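Local coordinates for protein Rho guanine nucleotide exchange factor 3 (Mus musculus, PDB 2Z0Q) that acts as a guanine nucleotide exchange factor for the small GTPases RhoA and RhoB, here seen as its DH-PH fragment, at residues A[71-76]-A[105-110]; A[212-217]-A[247-252]. One frame throughout, in Å; residues are numbered along the deposited sequence.

In the fold
The two contacts sit in different domains and come one after the other along the chain. Contact 1 lies in the all-helical DH domain and joins helix 67-84 to the early part of helix 107-125. Contact 2 lies in the PH domain and joins strand 214-215, which follows helix 180-213, to strand 245-251. Their centres are about 33 Å apart, with the middle of the molecule between them, and their nearest atoms are about 15 Å apart. The long helix 180-213 runs directly into contact 2. One contact thus belongs to the exchange-factor bundle, the other to the place where the PH domain begins.

Contact 1: A[71-76]-A[105-110]; sequences IPLHEE and LSSYDS
H74 and Y108 meet through one short hydrogen bond, with H74 NE2 2.5 Å from Y108 OH. The angle of 150° leaves it somewhat bent. The rings reach for each other across the contact and touch at their edges, with no overlap of faces. Their planes stand at 82°, yet NE2 lies in the plane of the phenol ring and Y108 CZ lies in the plane of the imidazole. H74 CG is anti to the carbonyl carbon (chi1 -64°), which swings the ring across to the tyrosine hydroxyl. The second imidazole nitrogen, ND1, is hydrogen-bonded to OE1 of E31, so both nitrogens are engaged and the ring's rotation is fixed. This is the buried, tight part. It lies among the packed helices of the DH (RhoGEF) domain: L34 and I35 of helix 15-51 touch H74, and P156 and L160 of helix 155-172 touch Y108. With a phenylalanine in place of Y108, H74 NE2 would probably be left without its mate in a buried setting. The looser side is apolar and partly exposed. L73 points toward helix 107-125 and slides past Y108. Its CD1 approaches the ring edge, 4.2 Å from Y108 CE1. The same methyl rests 3.9 Å from S107 CB, and the backbone O of L73 accepts a hydrogen bond from W101 NE1.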
loop_
_atom_site.group_PDB
_atom_site.type_symbol
_atom_site.label_atom_id
_atom_site.label_comp_id
_atom_site.label_asym_id
_atom_site.label_seq_id
_atom_site.Cartn_x
_atom_site.Cartn_y
_atom_site.Cartn_z
ATOM N N ILE A 71 -4.272 -17.704 2.021
ATOM C CA ILE A 71 -5.564 -18.262 1.672
ATOM C C ILE A 71 -6.068 -19.286 2.678
ATOM O O ILE A 71 -7.221 -19.221 3.091
ATOM C CB ILE A 71 -5.536 -18.838 0.215
ATOM C CG1 ILE A 71 -5.308 -17.673 -0.756
ATOM C CG2 ILE A 71 -6.835 -19.571 -0.098
ATOM C CD1 ILE A 71 -5.145 -18.068 -2.250
ATOM N N PRO A 72 -5.214 -20.245 3.105
ATOM C CA PRO A 72 -5.693 -21.237 4.074
ATOM C C PRO A 72 -6.174 -20.634 5.401
ATOM O O PRO A 72 -7.073 -21.180 6.030
ATOM C CB PRO A 72 -4.487 -22.161 4.267
ATOM C CG PRO A 72 -3.723 -21.999 2.980
ATOM C CD PRO A 72 -3.832 -20.547 2.670
ATOM N N LEU A 73 -5.583 -19.520 5.815
ATOM C CA LEU A 73 -5.977 -18.877 7.086
ATOM C C LEU A 73 -7.451 -18.442 7.085
ATOM O O LEU A 73 -8.178 -18.611 8.064
ATOM C CB LEU A 73 -5.134 -17.623 7.347
ATOM C CG LEU A 73 -3.628 -17.746 7.170
ATOM C CD1 LEU A 73 -2.979 -16.466 7.646
ATOM C CD2 LEU A 73 -3.130 -18.955 7.921
ATOM N N HIS A 74 -7.845 -17.839 5.980
ATOM C CA HIS A 74 -9.210 -17.356 5.794
ATOM C C HIS A 74 -10.177 -18.521 5.523
ATOM O O HIS A 74 -11.309 -18.547 6.025
ATOM C CB HIS A 74 -9.174 -16.283 4.690
ATOM C CG HIS A 74 -8.376 -15.075 5.083
ATOM N ND1 HIS A 74 -8.838 -14.148 5.996
ATOM C CD2 HIS A 74 -7.128 -14.674 4.741
ATOM C CE1 HIS A 74 -7.907 -13.237 6.207
ATOM N NE2 HIS A 74 -6.857 -13.534 5.459
ATOM N N GLU A 75 -9.721 -19.539 4.797
ATOM C CA GLU A 75 -10.574 -20.683 4.568
ATOM C C GLU A 75 -10.875 -21.328 5.900
ATOM O O GLU A 75 -11.992 -21.802 6.120
ATOM C CB GLU A 75 -9.907 -21.712 3.630
ATOM C CG GLU A 75 -9.710 -21.199 2.209
ATOM C CD GLU A 75 -8.991 -22.212 1.310
ATOM O OE1 GLU A 75 -7.837 -22.586 1.620
ATOM O OE2 GLU A 75 -9.596 -22.624 0.295
ATOM N N GLU A 76 -9.883 -21.360 6.792
ATOM C CA GLU A 76 -10.101 -21.954 8.102
ATOM C C GLU A 76 -11.126 -21.137 8.877
ATOM O O GLU A 76 -12.009 -21.706 9.499
ATOM C CB GLU A 76 -8.809 -22.018 8.911
ATOM C CG GLU A 76 -8.993 -22.636 10.288
ATOM C CD GLU A 76 -9.404 -24.084 10.216
ATOM O OE1 GLU A 76 -8.939 -24.787 9.291
ATOM O OE2 GLU A 76 -10.174 -24.542 11.079
ATOM N N LEU A 105 -2.978 -15.139 12.566
ATOM C CA LEU A 105 -2.684 -13.870 11.900
ATOM C C LEU A 105 -1.202 -13.513 12.015
ATOM O O LEU A 105 -0.745 -12.536 11.447
ATOM C CB LEU A 105 -3.538 -12.735 12.479
ATOM C CG LEU A 105 -5.023 -12.744 12.066
ATOM C CD1 LEU A 105 -5.704 -11.544 12.616
ATOM C CD2 LEU A 105 -5.154 -12.783 10.557
ATOM N N SER A 106 -0.438 -14.309 12.767
ATOM C CA SER A 106 0.982 -14.027 12.866
ATOM C C SER A 106 1.602 -14.058 11.438
ATOM O O SER A 106 2.579 -13.384 11.184
ATOM C CB SER A 106 1.681 -15.058 13.770
ATOM O OG SER A 106 1.586 -16.358 13.243
ATOM N N SER A 107 1.032 -14.840 10.530
ATOM C CA SER A 107 1.553 -14.890 9.152
ATOM C C SER A 107 1.428 -13.549 8.425
ATOM O O SER A 107 2.141 -13.303 7.437
ATOM C CB SER A 107 0.838 -15.967 8.352
ATOM O OG SER A 107 0.984 -17.222 8.974
ATOM N N TYR A 108 0.547 -12.657 8.890
ATOM C CA TYR A 108 0.448 -11.351 8.219
ATOM C C TYR A 108 1.721 -10.520 8.450
ATOM O O TYR A 108 2.030 -9.617 7.682
ATOM C CB TYR A 108 -0.781 -10.569 8.694
ATOM C CG TYR A 108 -2.007 -10.849 7.866
ATOM C CD1 TYR A 108 -2.599 -12.106 7.847
ATOM C CD2 TYR A 108 -2.524 -9.863 7.024
ATOM C CE1 TYR A 108 -3.708 -12.389 6.984
ATOM C CE2 TYR A 108 -3.603 -10.123 6.166
ATOM C CZ TYR A 108 -4.184 -11.376 6.149
ATOM O OH TYR A 108 -5.222 -11.587 5.279
ATOM N N ASP A 109 2.464 -10.827 9.514
ATOM C CA ASP A 109 3.689 -10.101 9.794
ATOM C C ASP A 109 4.682 -10.335 8.648
ATOM O O ASP A 109 5.211 -9.384 8.067
ATOM C CB ASP A 109 4.302 -10.593 11.107
ATOM C CG ASP A 109 5.482 -9.775 11.541
ATOM O OD1 ASP A 109 5.408 -8.546 11.435
ATOM O OD2 ASP A 109 6.484 -10.365 12.010
ATOM N N SER A 110 4.905 -11.607 8.338
ATOM C CA SER A 110 5.815 -12.026 7.279
ATOM C C SER A 110 5.363 -11.411 5.956
ATOM O O SER A 110 6.151 -10.809 5.230
ATOM C CB SER A 110 5.797 -13.555 7.201
ATOM O OG SER A 110 6.697 -14.057 6.229
#

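Contact 2: A[212-217]-A[247-252]; sequences ERLLYL and HVFLFQ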
loop_
_atom_site.group_PDB
_atom_site.type_symbol
_atom_site.label_atom_id
_atom_site.label_comp_id
_atom_site.label_asym_id
_atom_site.label_seq_id
_atom_site.Cartn_x
_atom_site.Cartn_y
_atom_site.Cartn_z
ATOM N N GLU A 212 18.320 1.696 1.025
ATOM C CA GLU A 212 19.371 0.761 0.598
ATOM C C GLU A 212 19.466 0.661 -0.915
ATOM O O GLU A 212 20.469 0.182 -1.451
ATOM C CB GLU A 212 19.117 -0.633 1.208
ATOM C CG GLU A 212 18.909 -0.554 2.715
ATOM C CD GLU A 212 18.865 -1.907 3.409
ATOM O OE1 GLU A 212 18.283 -2.872 2.847
ATOM O OE2 GLU A 212 19.406 -1.986 4.531
ATOM N N ARG A 213 18.431 1.138 -1.604
ATOM C CA ARG A 213 18.402 1.085 -3.051
ATOM C C ARG A 213 18.776 2.418 -3.737
ATOM O O ARG A 213 18.797 2.486 -4.975
ATOM C CB ARG A 213 17.036 0.621 -3.534
ATOM C CG ARG A 213 16.584 -0.779 -3.061
ATOM C CD ARG A 213 17.363 -1.887 -3.693
ATOM N NE ARG A 213 16.807 -3.213 -3.364
ATOM C CZ ARG A 213 16.445 -4.114 -4.280
ATOM N NH1 ARG A 213 16.562 -3.834 -5.584
ATOM N NH2 ARG A 213 16.012 -5.324 -3.901
ATOM N N LEU A 214 19.082 3.446 -2.953
ATOM C CA LEU A 214 19.504 4.736 -3.552
ATOM C C LEU A 214 20.905 4.556 -4.125
ATOM O O LEU A 214 21.761 3.888 -3.527
ATOM C CB LEU A 214 19.522 5.857 -2.510
ATOM C CG LEU A 214 18.121 6.218 -1.942
ATOM C CD1 LEU A 214 18.268 7.320 -0.889
ATOM C CD2 LEU A 214 17.205 6.718 -3.092
ATOM N N LEU A 215 21.141 5.141 -5.292
ATOM C CA LEU A 215 22.434 5.026 -5.957
ATOM C C LEU A 215 23.001 6.428 -6.121
ATOM O O LEU A 215 22.322 7.294 -6.642
ATOM C CB LEU A 215 22.200 4.357 -7.302
ATOM C CG LEU A 215 23.335 4.148 -8.282
ATOM C CD1 LEU A 215 24.474 3.328 -7.653
ATOM C CD2 LEU A 215 22.726 3.390 -9.466
ATOM N N TYR A 216 24.227 6.639 -5.655
ATOM C CA TYR A 216 24.874 7.945 -5.705
ATOM C C TYR A 216 26.048 7.920 -6.697
ATOM O O TYR A 216 27.183 7.619 -6.304
ATOM C CB TYR A 216 25.391 8.300 -4.301
ATOM C CG TYR A 216 24.345 8.202 -3.205
ATOM C CD1 TYR A 216 23.556 9.305 -2.855
ATOM C CD2 TYR A 216 24.138 7.007 -2.507
ATOM C CE1 TYR A 216 22.588 9.221 -1.835
ATOM C CE2 TYR A 216 23.188 6.920 -1.494
ATOM C CZ TYR A 216 22.420 8.018 -1.157
ATOM O OH TYR A 216 21.516 7.908 -0.117
ATOM N N LEU A 217 25.797 8.246 -7.963
ATOM C CA LEU A 217 26.867 8.188 -8.955
ATOM C C LEU A 217 27.566 9.516 -9.221
ATOM O O LEU A 217 28.540 9.579 -10.001
ATOM C CB LEU A 217 26.331 7.582 -10.256
ATOM C CG LEU A 217 25.705 6.203 -10.036
ATOM C CD1 LEU A 217 25.129 5.664 -11.355
ATOM C CD2 LEU A 217 26.767 5.258 -9.446
ATOM N N HIS A 247 11.315 9.037 -9.773
ATOM C CA HIS A 247 10.705 8.444 -8.604
ATOM C C HIS A 247 11.189 9.362 -7.496
ATOM O O HIS A 247 12.409 9.510 -7.247
ATOM C CB HIS A 247 11.157 7.002 -8.311
ATOM C CG HIS A 247 10.234 6.318 -7.362
ATOM N ND1 HIS A 247 9.251 5.439 -7.776
ATOM C CD2 HIS A 247 10.055 6.484 -6.029
ATOM C CE1 HIS A 247 8.509 5.093 -6.735
ATOM N NE2 HIS A 247 8.980 5.709 -5.663
ATOM N N VAL A 248 10.238 9.981 -6.811
ATOM C CA VAL A 248 10.588 10.935 -5.786
ATOM C C VAL A 248 10.258 10.408 -4.390
ATOM O O VAL A 248 9.214 9.812 -4.174
ATOM C CB VAL A 248 9.861 12.268 -6.056
ATOM C CG1 VAL A 248 10.183 13.269 -4.990
ATOM C CG2 VAL A 248 10.257 12.779 -7.443
ATOM N N PHE A 249 11.151 10.686 -3.465
ATOM C CA PHE A 249 11.031 10.230 -2.083
ATOM C C PHE A 249 11.051 11.397 -1.102
ATOM O O PHE A 249 12.029 12.155 -1.024
ATOM C CB PHE A 249 12.226 9.320 -1.734
ATOM C CG PHE A 249 12.301 8.064 -2.561
ATOM C CD1 PHE A 249 11.566 6.930 -2.214
ATOM C CD2 PHE A 249 13.101 8.020 -3.698
ATOM C CE1 PHE A 249 11.627 5.771 -2.988
ATOM C CE2 PHE A 249 13.162 6.886 -4.460
ATOM C CZ PHE A 249 12.425 5.739 -4.111
ATOM N N LEU A 250 9.974 11.529 -0.337
ATOM C CA LEU A 250 9.922 12.536 0.686
ATOM C C LEU A 250 10.184 11.859 2.049
ATOM O O LEU A 250 9.290 11.240 2.630
ATOM C CB LEU A 250 8.539 13.214 0.734
ATOM C CG LEU A 250 8.419 14.226 1.897
ATOM C CD1 LEU A 250 9.408 15.401 1.723
ATOM C CD2 LEU A 250 6.996 14.730 1.960
ATOM N N PHE A 251 11.418 11.951 2.527
ATOM C CA PHE A 251 11.740 11.430 3.856
ATOM C C PHE A 251 11.337 12.592 4.784
ATOM O O PHE A 251 11.132 13.708 4.318
ATOM C CB PHE A 251 13.239 11.124 3.962
ATOM C CG PHE A 251 13.663 9.919 3.155
ATOM C CD1 PHE A 251 13.423 8.619 3.624
ATOM C CD2 PHE A 251 14.300 10.087 1.932
ATOM C CE1 PHE A 251 13.817 7.497 2.879
ATOM C CE2 PHE A 251 14.697 8.987 1.176
ATOM C CZ PHE A 251 14.457 7.677 1.652
ATOM N N GLN A 252 11.226 12.361 6.095
ATOM C CA GLN A 252 10.771 13.440 6.963
ATOM C C GLN A 252 11.493 14.767 6.803
ATOM O O GLN A 252 10.863 15.829 6.781
ATOM C CB GLN A 252 10.860 13.020 8.429
ATOM C CG GLN A 252 10.192 14.008 9.392
ATOM C CD GLN A 252 8.688 14.016 9.240
ATOM O OE1 GLN A 252 8.143 14.741 8.411
ATOM N NE2 GLN A 252 8.001 13.182 10.038
#
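L214 reaches two phenylalanines with its two methyl branches, one to each ring. CD2 lies 4.3 Å from F249 CE2, and CD1 lies 4.4 Å from F251 CE2. Both methyls approach obliquely, and the contact is purely apolar. The backbones stay well apart, with the CA atoms of L214 and F249 separated by 10.2 Å, so the side chains alone span the gap. L214 has CG anti to its carbonyl carbon (chi1 -66°) and an extended second torsion, which brings the two methyls up to the phenylalanine rings. F249 and F251 are two residues apart on strand 245-251 and project from the same side of it. The two rings have similar first torsions, and their planes differ by only about 20°. The F251 ring leans back on its neighbour, with F251 CE2 3.8 Å from F249 CB. H247 is the next residue on that side, and its CD2 sits above one face of the F249 ring, offset toward the rim. All three touching residues are buried. Y269 meets F249 edge-to-face, and Y210, from the end of helix 180-213, also meets the F249 ring. Strand 214-215 runs parallel to strand 266-271: L215 bonds through its backbone to Y269 and L271, and R213, just before it, to Y269. The arrangement belongs to the DH-PH junction, where the long last DH helix gives way to the antiparallel strands of the PH fold.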